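Local coordinates for TPR repeat-containing protein (Cytophaga hutchinsonii, PDB 3U4T) that is of unknown function but is built from tetratricopeptide-type helical hairpins, a scaffold that in related proteins commonly mediates protein-protein binding, at residues 58-61 / 62-66; 50-53 / 54-57; 78-81 / 82-86. The protein carries 1 engineered substitution. All blocks are in the same frame, centred on the assembly; numbering follows the deposited sequence.

All three contacts are local, between residues up to four apart along one run of chain. Contacts 1 and 2 share helix 53-64: contact 2 opens it at the surface, where K52 holds the N-cap position, and contact 1 lies near its other end, about 13 Å away between centres. Contact 3 belongs to the next helix, 74-86, packed against the first. Contacts 1 and 3 are partly buried, and their aromatic and aliphatic side chains meet where I60 CG2 comes within 3.5 Å of Y80 CD1. Polar chemistry follows place: contact 1 uses hydroxyls and a water, contact 2 mainly backbone bonds, and contact 3 adds a long salt bridge.

Contact 1 (58-61 / 62-66); sequences KDIE and TYFSK
The backbone amides of T62, Y63 and F64 bond to the carbonyls of K58, D59 and I60 four residues back, the ordinary helical pattern, whereas S65 N makes only a weak bond of 3.1 Å to E61 O. The straightest of these bonds are Y63 N to D59 O and F64 N to I60 O, though F64 N stands above the I60 carbonyl plane.

T62 suits its position because its hydroxyl can turn back to the helix: OG1 lies beside the backbone N (chi1 -72°), 2.9 Å from K58 O. The same OG1 is 2.6 Å from a water that donates to D59 OD1, so the water links the two side chains. The other carboxylate oxygen, D59 OD2, forms a salt bridge with R43, tying helix 53-64 to helix 40-49. Further along, S65 OG donates to T62 O at 2.7 Å; S65 N approaches the same oxygen from the same face.

I60 carries the apolar side. Its CG1, anti to the backbone N (chi1 -165°), lies alongside F64 and meets CE2 at 3.8 Å, while I60 CD1 sits 4.1 Å from Y63 CD2. Y63 CD2 in turn lies over the centre of the F64 ring, 3.9 Å above its plane. A branched aliphatic chain and two flat rings thus pack together on one side of the helix.

These side chains meet two neighbours in the stack of helices. Y63 touches N41 on helix 40-49, and I60 and F64 reach helix 74-86, where F64 meets the rings of F77 and Y80 and I60 packs on I83. A polar link joins the same pair of helices, E61 OE2 being hydrogen-bonded to Y80 OH.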
ATOM      1  N   LYS A  58       9.610   5.423 -23.703  1.00 38.66           N
ATOM      2  CA  LYS A  58       9.933   5.224 -25.106  1.00 46.26           C
ATOM      3  C   LYS A  58       9.894   3.741 -25.458  1.00 36.52           C
ATOM      4  O   LYS A  58       9.434   3.366 -26.539  1.00 36.74           O
ATOM      5  CB  LYS A  58      11.313   5.799 -25.445  1.00 60.98           C
ATOM      6  CG  LYS A  58      11.662   5.663 -26.930  1.00 73.23           C
ATOM      7  CD  LYS A  58      12.834   6.550 -27.377  1.00 79.78           C
ATOM      8  CE  LYS A  58      14.191   6.020 -26.936  1.00 81.30           C
ATOM      9  NZ  LYS A  58      15.298   6.879 -27.457  1.00 81.65           N
ATOM     10  N   ASP A  59      10.370   2.898 -24.544  1.00 30.43           N
ATOM     11  CA  ASP A  59      10.394   1.456 -24.773  1.00 43.06           C
ATOM     12  C   ASP A  59       9.021   0.802 -24.781  1.00 44.12           C
ATOM     13  O   ASP A  59       8.731  -0.034 -25.636  1.00 43.67           O
ATOM     14  CB  ASP A  59      11.255   0.755 -23.724  1.00 40.14           C
ATOM     15  CG  ASP A  59      12.731   0.699 -24.102  1.00 43.00           C
ATOM     16  OD1 ASP A  59      13.100   1.127 -25.213  1.00 37.96           O
ATOM     17  OD2 ASP A  59      13.522   0.207 -23.267  1.00 34.97           O
ATOM     18  N   ILE A  60       8.167   1.166 -23.834  1.00 38.17           N
ATOM     19  CA  ILE A  60       6.855   0.545 -23.806  1.00 33.30           C
ATOM     20  C   ILE A  60       6.031   1.012 -25.002  1.00 38.95           C
ATOM     21  O   ILE A  60       5.110   0.321 -25.436  1.00 47.98           O
ATOM     22  CB  ILE A  60       6.106   0.857 -22.498  1.00 30.86           C
ATOM     23  CG1 ILE A  60       4.931  -0.102 -22.350  1.00 41.61           C
ATOM     24  CG2 ILE A  60       5.633   2.289 -22.491  1.00 41.85           C
ATOM     25  CD1 ILE A  60       5.359  -1.549 -22.227  1.00 41.69           C
ATOM     26  N   GLU A  61       6.373   2.177 -25.552  1.00 29.09           N
ATOM     27  CA  GLU A  61       5.635   2.693 -26.698  1.00 31.36           C
ATOM     28  C   GLU A  61       6.173   2.086 -27.988  1.00 34.29           C
ATOM     29  O   GLU A  61       5.432   1.877 -28.946  1.00 33.99           O
ATOM     30  CB  GLU A  61       5.690   4.229 -26.719  1.00 33.39           C
ATOM     31  CG  GLU A  61       5.057   4.841 -25.458  1.00 30.37           C
ATOM     32  CD  GLU A  61       4.965   6.359 -25.473  1.00 40.95           C
ATOM     33  OE1 GLU A  61       5.949   7.022 -25.872  1.00 42.76           O
ATOM     34  OE2 GLU A  61       3.910   6.891 -25.062  1.00 38.78           O
ATOM     35  N   THR A  62       7.465   1.790 -28.016  1.00 28.44           N
ATOM     36  CA  THR A  62       8.054   1.168 -29.183  1.00 29.34           C
ATOM     37  C   THR A  62       7.430  -0.225 -29.189  1.00 31.28           C
ATOM     38  O   THR A  62       7.007  -0.737 -30.226  1.00 36.52           O
ATOM     39  CB  THR A  62       9.581   1.066 -29.040  1.00 32.91           C
ATOM     40  OG1 THR A  62      10.157   2.372 -29.161  1.00 44.35           O
ATOM     41  CG2 THR A  62      10.162   0.151 -30.111  1.00 21.27           C
ATOM     42  N   TYR A  63       7.366  -0.841 -28.016  1.00 22.83           N
ATOM     43  CA  TYR A  63       6.752  -2.152 -27.906  1.00 35.30           C
ATOM     44  C   TYR A  63       5.347  -2.172 -28.541  1.00 26.89           C
ATOM     45  O   TYR A  63       5.079  -2.984 -29.425  1.00 29.89           O
ATOM     46  CB  TYR A  63       6.643  -2.542 -26.438  1.00 32.07           C
ATOM     47  CG  TYR A  63       5.861  -3.810 -26.205  1.00 32.78           C
ATOM     48  CD1 TYR A  63       6.374  -5.043 -26.591  1.00 31.21           C
ATOM     49  CD2 TYR A  63       4.623  -3.777 -25.570  1.00 37.90           C
ATOM     50  CE1 TYR A  63       5.677  -6.219 -26.345  1.00 30.55           C
ATOM     51  CE2 TYR A  63       3.916  -4.948 -25.319  1.00 37.74           C
ATOM     52  CZ  TYR A  63       4.453  -6.164 -25.709  1.00 42.21           C
ATOM     53  OH  TYR A  63       3.773  -7.326 -25.472  1.00 34.53           O
ATOM     54  N   PHE A  64       4.460  -1.277 -28.092  1.00 24.44           N
ATOM     55  CA  PHE A  64       3.086  -1.235 -28.610  1.00 29.55           C
ATOM     56  C   PHE A  64       2.914  -0.819 -30.072  1.00 25.07           C
ATOM     57  O   PHE A  64       1.839  -0.991 -30.649  1.00 19.43           O
ATOM     58  CB  PHE A  64       2.201  -0.354 -27.721  1.00 23.91           C
ATOM     59  CG  PHE A  64       1.727  -1.039 -26.485  1.00 23.85           C
ATOM     60  CD1 PHE A  64       0.972  -2.198 -26.575  1.00 19.29           C
ATOM     61  CD2 PHE A  64       2.084  -0.568 -25.226  1.00 21.03           C
ATOM     62  CE1 PHE A  64       0.565  -2.889 -25.415  1.00 26.95           C
ATOM     63  CE2 PHE A  64       1.686  -1.245 -24.061  1.00 22.37           C
ATOM     64  CZ  PHE A  64       0.929  -2.411 -24.159  1.00 34.47           C
ATOM     65  N   SER A  65       3.962  -0.278 -30.677  1.00 21.65           N
ATOM     66  CA  SER A  65       3.892   0.115 -32.072  1.00 21.02           C
ATOM     67  C   SER A  65       4.411  -1.045 -32.912  1.00 30.95           C
ATOM     68  O   SER A  65       4.444  -0.970 -34.138  1.00 33.60           O
ATOM     69  CB  SER A  65       4.769   1.342 -32.299  1.00 21.01           C
ATOM     70  OG  SER A  65       6.132   0.977 -32.165  1.00 39.56           O
ATOM     71  N   LYS A  66       4.823  -2.117 -32.238  1.00 33.01           N
ATOM     72  CA  LYS A  66       5.366  -3.308 -32.898  1.00 36.70           C
ATOM     73  C   LYS A  66       4.679  -4.620 -32.539  1.00 32.60           C
ATOM     74  O   LYS A  66       4.649  -5.542 -33.348  1.00 30.36           O
ATOM     75  CB  LYS A  66       6.858  -3.455 -32.578  1.00 35.13           C
ATOM     76  CG  LYS A  66       7.783  -2.581 -33.403  1.00 34.80           C
ATOM     77  CD  LYS A  66       9.196  -2.646 -32.864  1.00 34.35           C
ATOM     78  CE  LYS A  66      10.221  -2.434 -33.964  1.00 45.97           C
ATOM     79  NZ  LYS A  66       9.991  -1.187 -34.746  1.00 49.85           N
TER
HETATM   80  O   HOH W   1      12.399   2.443 -27.940  1.00 40.46           O

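Contact 2 (50-53 / 54-57); sequences LAKY and DLAQ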
ATOM      1  N   LEU A  50      14.602   0.633 -12.654  1.00 59.44           N
ATOM      2  CA  LEU A  50      15.800   1.439 -12.413  1.00 49.96           C
ATOM      3  C   LEU A  50      15.408   2.918 -12.430  1.00 53.44           C
ATOM      4  O   LEU A  50      16.259   3.797 -12.580  1.00 58.35           O
ATOM      5  CB  LEU A  50      16.866   1.201 -13.495  1.00 46.28           C
ATOM      6  CG  LEU A  50      17.585  -0.149 -13.548  1.00 53.42           C
ATOM      7  CD1 LEU A  50      18.709  -0.094 -14.584  1.00 49.46           C
ATOM      8  CD2 LEU A  50      18.146  -0.477 -12.179  1.00 58.41           C
ATOM      9  N   ALA A  51      14.111   3.182 -12.300  1.00 48.25           N
ATOM     10  CA  ALA A  51      13.582   4.546 -12.267  1.00 44.43           C
ATOM     11  C   ALA A  51      13.997   5.504 -13.391  1.00 47.29           C
ATOM     12  O   ALA A  51      14.125   6.705 -13.173  1.00 39.03           O
ATOM     13  CB  ALA A  51      13.886   5.175 -10.906  1.00 38.12           C
ATOM     14  N   LYS A  52      14.224   4.967 -14.585  1.00 49.05           N
ATOM     15  CA  LYS A  52      14.549   5.791 -15.750  1.00 50.89           C
ATOM     16  C   LYS A  52      13.204   5.704 -16.459  1.00 57.08           C
ATOM     17  O   LYS A  52      12.951   4.776 -17.221  1.00 56.44           O
ATOM     18  CB  LYS A  52      15.634   5.137 -16.610  1.00 62.08           C
ATOM     19  CG  LYS A  52      16.922   4.770 -15.867  1.00 74.75           C
ATOM     20  CD  LYS A  52      17.942   5.909 -15.820  1.00 79.85           C
ATOM     21  CE  LYS A  52      19.243   5.429 -15.170  1.00 85.10           C
ATOM     22  NZ  LYS A  52      20.399   6.352 -15.361  1.00 81.87           N
ATOM     23  N   TYR A  53      12.328   6.659 -16.177  1.00 44.63           N
ATOM     24  CA  TYR A  53      10.986   6.638 -16.737  1.00 37.06           C
ATOM     25  C   TYR A  53      10.830   7.155 -18.155  1.00 40.80           C
ATOM     26  O   TYR A  53       9.892   6.760 -18.844  1.00 49.46           O
ATOM     27  CB  TYR A  53      10.031   7.363 -15.783  1.00 36.85           C
ATOM     28  CG  TYR A  53      10.089   6.809 -14.371  1.00 34.84           C
ATOM     29  CD1 TYR A  53       9.871   5.449 -14.123  1.00 31.10           C
ATOM     30  CD2 TYR A  53      10.377   7.637 -13.287  1.00 34.88           C
ATOM     31  CE1 TYR A  53       9.940   4.925 -12.821  1.00 36.38           C
ATOM     32  CE2 TYR A  53      10.449   7.126 -11.984  1.00 38.52           C
ATOM     33  CZ  TYR A  53      10.229   5.770 -11.758  1.00 44.38           C
ATOM     34  OH  TYR A  53      10.292   5.266 -10.477  1.00 41.91           O
ATOM     35  N   ASP A  54      11.736   8.025 -18.597  1.00 37.55           N
ATOM     36  CA  ASP A  54      11.660   8.547 -19.960  1.00 51.00           C
ATOM     37  C   ASP A  54      12.067   7.437 -20.925  1.00 56.43           C
ATOM     38  O   ASP A  54      11.465   7.257 -21.988  1.00 54.07           O
ATOM     39  CB  ASP A  54      12.583   9.757 -20.130  1.00 58.89           C
ATOM     40  CG  ASP A  54      11.947  11.052 -19.644  1.00 59.05           C
ATOM     41  OD1 ASP A  54      11.490  11.093 -18.484  1.00 66.35           O
ATOM     42  OD2 ASP A  54      11.906  12.031 -20.425  1.00 57.93           O
ATOM     43  N   LEU A  55      13.089   6.692 -20.523  1.00 47.32           N
ATOM     44  CA  LEU A  55      13.620   5.579 -21.296  1.00 42.66           C
ATOM     45  C   LEU A  55      12.586   4.471 -21.334  1.00 32.94           C
ATOM     46  O   LEU A  55      12.371   3.844 -22.373  1.00 30.49           O
ATOM     47  CB  LEU A  55      14.901   5.054 -20.641  1.00 42.34           C
ATOM     48  CG  LEU A  55      16.246   5.351 -21.306  1.00 42.73           C
ATOM     49  CD1 LEU A  55      16.123   6.477 -22.331  1.00 41.05           C
ATOM     50  CD2 LEU A  55      17.246   5.689 -20.218  1.00 43.39           C
ATOM     51  N   ALA A  56      11.951   4.231 -20.190  1.00 25.07           N
ATOM     52  CA  ALA A  56      10.935   3.198 -20.096  1.00 38.40           C
ATOM     53  C   ALA A  56       9.645   3.570 -20.842  1.00 50.81           C
ATOM     54  O   ALA A  56       8.886   2.685 -21.251  1.00 56.36           O
ATOM     55  CB  ALA A  56      10.636   2.912 -18.648  1.00 30.26           C
ATOM     56  N   GLN A  57       9.378   4.865 -21.012  1.00 41.73           N
ATOM     57  CA  GLN A  57       8.179   5.248 -21.739  1.00 39.73           C
ATOM     58  C   GLN A  57       8.444   4.998 -23.221  1.00 46.92           C
ATOM     59  O   GLN A  57       7.617   4.407 -23.917  1.00 42.33           O
ATOM     60  CB  GLN A  57       7.812   6.722 -21.521  1.00 34.07           C
ATOM     61  CG  GLN A  57       6.409   7.052 -22.054  1.00 38.61           C
ATOM     62  CD  GLN A  57       5.977   8.498 -21.853  1.00 41.48           C
ATOM     63  OE1 GLN A  57       4.809   8.833 -22.039  1.00 44.99           O
ATOM     64  NE2 GLN A  57       6.911   9.354 -21.482  1.00 43.35           N
TER
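K52 O accepts from A56 N at 3.2 Å and Y53 O from Q57 N at 2.9 Å, the first backbone bonds of helix 53-64, which pairs with helix 40-49 in a helical array of the tetratricopeptide class. K52 is the N-cap of this helix. Just before it A51, with positive phi, is the C-prime residue of the Schellman motif that ends helix 40-49, so one helix closes and the next opens within a few residues.

The carboxylate of D54 suits the first turn, where its negative charge would probably interact favourably with the helix dipole; its OD1 forms a salt bridge with K87. A56 is buried, its small CB 3.3 Å from K52 O, and lets Y47 of helix 40-49 and I83 of helix 74-86 approach closely.

Farther out, K52 offers its aliphatic base to L55: K52 CB lies 4.0 Å from L55 CD2, while the lysine chain bends at chi2 (-88°) and carries its amine away. The ring of Y53 folds back over the turn, and A51 CA lies 3.6 Å above its plane, nearer the ring's margin than its centre.

Contact 3 (78-81 / 82-86); sequences EYYG and KILMK
Y80 has its CG anti to the backbone N (chi1 -170°), which swings the ring along the helix toward L84, while the leucine's chi1 of -73° sets its branch beside its own backbone N. L84 CD1 therefore lies over one face of the Y80 ring, 3.9 Å from the centroid and 15° off the normal, a CH-pi contact. A flat aromatic and a branched leucine suit this i to i+4 spacing.

Two residues earlier, on another side of the helix, E78 and K82 run side by side. The lysine is extended until it bends near its end, and K82 CE rests 3.6 Å from E78 OE2. Their charges form a long salt bridge, with E78 OE2 3.9 Å from K82 NZ; R107 is the carboxylate's stronger partner. The lysine's methylene chain also serves Y79, K82 CD lying 4.0 Å from Y79 CE2, so this long residue joins an aromatic and a charged neighbour.

Beneath them run four backbone bonds from K82, I83, L84 and M85, a selenomethionine here, to E78, Y79, Y80 and G81. The shortest is M85 N to G81 O at 2.7 Å. G81 is buried, and having no side chain it takes little room there.

Helix 74-86 is flanked by several others. Y80 and L84 meet Q96 of helix 90-103, where L84 also touches L92 and A93; I83 touches Q57 of helix 53-64 and Y48 of helix 40-49, and E78, K82 and M85 contact helix 109-120.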
ATOM      1  N   GLU A  78      -0.419  -2.999 -17.843  1.00 40.59           N
ATOM      2  CA  GLU A  78      -0.146  -2.638 -16.453  1.00 42.95           C
ATOM      3  C   GLU A  78       1.092  -1.752 -16.352  1.00 38.88           C
ATOM      4  O   GLU A  78       1.039  -0.672 -15.767  1.00 36.83           O
ATOM      5  CB  GLU A  78       0.042  -3.898 -15.612  1.00 43.53           C
ATOM      6  CG  GLU A  78       0.714  -3.669 -14.282  1.00 47.62           C
ATOM      7  CD  GLU A  78       0.872  -4.954 -13.499  1.00 48.24           C
ATOM      8  OE1 GLU A  78       1.123  -6.013 -14.119  1.00 49.81           O
ATOM      9  OE2 GLU A  78       0.757  -4.904 -12.262  1.00 47.66           O
ATOM     10  N   TYR A  79       2.202  -2.203 -16.934  1.00 39.45           N
ATOM     11  CA  TYR A  79       3.429  -1.425 -16.898  1.00 35.65           C
ATOM     12  C   TYR A  79       3.347  -0.145 -17.719  1.00 37.49           C
ATOM     13  O   TYR A  79       4.061   0.816 -17.447  1.00 32.41           O
ATOM     14  CB  TYR A  79       4.619  -2.274 -17.343  1.00 32.55           C
ATOM     15  CG  TYR A  79       5.126  -3.145 -16.218  1.00 41.56           C
ATOM     16  CD1 TYR A  79       4.641  -4.437 -16.033  1.00 38.69           C
ATOM     17  CD2 TYR A  79       5.988  -2.623 -15.257  1.00 36.94           C
ATOM     18  CE1 TYR A  79       4.991  -5.176 -14.915  1.00 48.90           C
ATOM     19  CE2 TYR A  79       6.342  -3.351 -14.138  1.00 44.03           C
ATOM     20  CZ  TYR A  79       5.841  -4.619 -13.969  1.00 51.71           C
ATOM     21  OH  TYR A  79       6.166  -5.304 -12.830  1.00 55.66           O
ATOM     22  N   TYR A  80       2.469  -0.122 -18.714  1.00 26.94           N
ATOM     23  CA  TYR A  80       2.326   1.083 -19.513  1.00 33.49           C
ATOM     24  C   TYR A  80       1.783   2.131 -18.556  1.00 36.88           C
ATOM     25  O   TYR A  80       2.295   3.250 -18.494  1.00 40.66           O
ATOM     26  CB  TYR A  80       1.349   0.869 -20.669  1.00 21.53           C
ATOM     27  CG  TYR A  80       1.346   2.001 -21.674  1.00 33.95           C
ATOM     28  CD1 TYR A  80       2.347   2.974 -21.663  1.00 25.15           C
ATOM     29  CD2 TYR A  80       0.363   2.081 -22.660  1.00 37.55           C
ATOM     30  CE1 TYR A  80       2.369   4.003 -22.616  1.00 26.07           C
ATOM     31  CE2 TYR A  80       0.376   3.100 -23.612  1.00 34.45           C
ATOM     32  CZ  TYR A  80       1.380   4.055 -23.581  1.00 29.14           C
ATOM     33  OH  TYR A  80       1.383   5.080 -24.489  1.00 23.51           O
ATOM     34  N   GLY A  81       0.756   1.742 -17.799  1.00 26.67           N
ATOM     35  CA  GLY A  81       0.152   2.634 -16.824  1.00 29.95           C
ATOM     36  C   GLY A  81       1.104   3.009 -15.699  1.00 32.77           C
ATOM     37  O   GLY A  81       1.166   4.179 -15.291  1.00 35.57           O
ATOM     38  N   LYS A  82       1.846   2.036 -15.173  1.00 32.00           N
ATOM     39  CA  LYS A  82       2.786   2.355 -14.109  1.00 34.81           C
ATOM     40  C   LYS A  82       3.788   3.378 -14.636  1.00 28.88           C
ATOM     41  O   LYS A  82       4.172   4.305 -13.925  1.00 25.55           O
ATOM     42  CB  LYS A  82       3.550   1.119 -13.639  1.00 33.18           C
ATOM     43  CG  LYS A  82       2.752   0.128 -12.824  1.00 35.10           C
ATOM     44  CD  LYS A  82       3.681  -0.957 -12.290  1.00 48.07           C
ATOM     45  CE  LYS A  82       2.918  -2.098 -11.647  1.00 63.25           C
ATOM     46  NZ  LYS A  82       2.007  -1.632 -10.575  1.00 70.63           N
ATOM     47  N   ILE A  83       4.210   3.205 -15.887  1.00 17.98           N
ATOM     48  CA  ILE A  83       5.166   4.131 -16.491  1.00 25.38           C
ATOM     49  C   ILE A  83       4.564   5.503 -16.724  1.00 35.88           C
ATOM     50  O   ILE A  83       5.240   6.509 -16.538  1.00 44.82           O
ATOM     51  CB  ILE A  83       5.727   3.574 -17.815  1.00 27.39           C
ATOM     52  CG1 ILE A  83       6.551   2.327 -17.527  1.00 17.80           C
ATOM     53  CG2 ILE A  83       6.613   4.598 -18.484  1.00 28.82           C
ATOM     54  CD1 ILE A  83       6.920   1.550 -18.764  1.00 30.66           C
ATOM     55  N   LEU A  84       3.295   5.548 -17.126  1.00 35.24           N
ATOM     56  CA  LEU A  84       2.624   6.828 -17.365  1.00 31.30           C
ATOM     57  C   LEU A  84       2.382   7.538 -16.041  1.00 19.63           C
ATOM     58  O   LEU A  84       2.581   8.748 -15.920  1.00 28.94           O
ATOM     59  CB  LEU A  84       1.288   6.622 -18.100  1.00 27.35           C
ATOM     60  CG  LEU A  84       1.409   6.246 -19.586  1.00 19.36           C
ATOM     61  CD1 LEU A  84       0.084   5.740 -20.108  1.00 25.24           C
ATOM     62  CD2 LEU A  84       1.888   7.456 -20.399  1.00 28.82           C
HETATM   63  N   MSE A  85       1.961   6.794 -15.028  1.00 23.04           N
HETATM   64  CA  MSE A  85       1.730   7.438 -13.747  1.00 27.98           C
HETATM   65  C   MSE A  85       3.025   8.126 -13.295  1.00 31.74           C
HETATM   66  O   MSE A  85       2.992   9.260 -12.826  1.00 36.31           O
HETATM   67  CB  MSE A  85       1.256   6.422 -12.705  1.00 31.66           C
HETATM   68  CG  MSE A  85       0.725   7.062 -11.427  1.00 44.35           C
HETATM   69 SE   MSE A  85      -0.842   8.141 -11.710  0.73 35.19          SE
HETATM   70  CE  MSE A  85      -2.165   6.699 -11.617  1.00 18.58           C
ATOM     71  N   LYS A  86       4.168   7.463 -13.453  1.00 34.95           N
ATOM     72  CA  LYS A  86       5.436   8.078 -13.046  1.00 35.18           C
ATOM     73  C   LYS A  86       5.767   9.335 -13.844  1.00 33.50           C
ATOM     74  O   LYS A  86       6.460  10.220 -13.352  1.00 35.32           O
ATOM     75  CB  LYS A  86       6.601   7.088 -13.182  1.00 25.57           C
ATOM     76  CG  LYS A  86       6.675   6.022 -12.095  1.00 29.25           C
ATOM     77  CD  LYS A  86       6.896   6.650 -10.739  1.00 38.21           C
ATOM     78  CE  LYS A  86       7.162   5.605  -9.668  1.00 53.46           C
ATOM     79  NZ  LYS A  86       5.988   4.729  -9.421  1.00 56.79           N
TER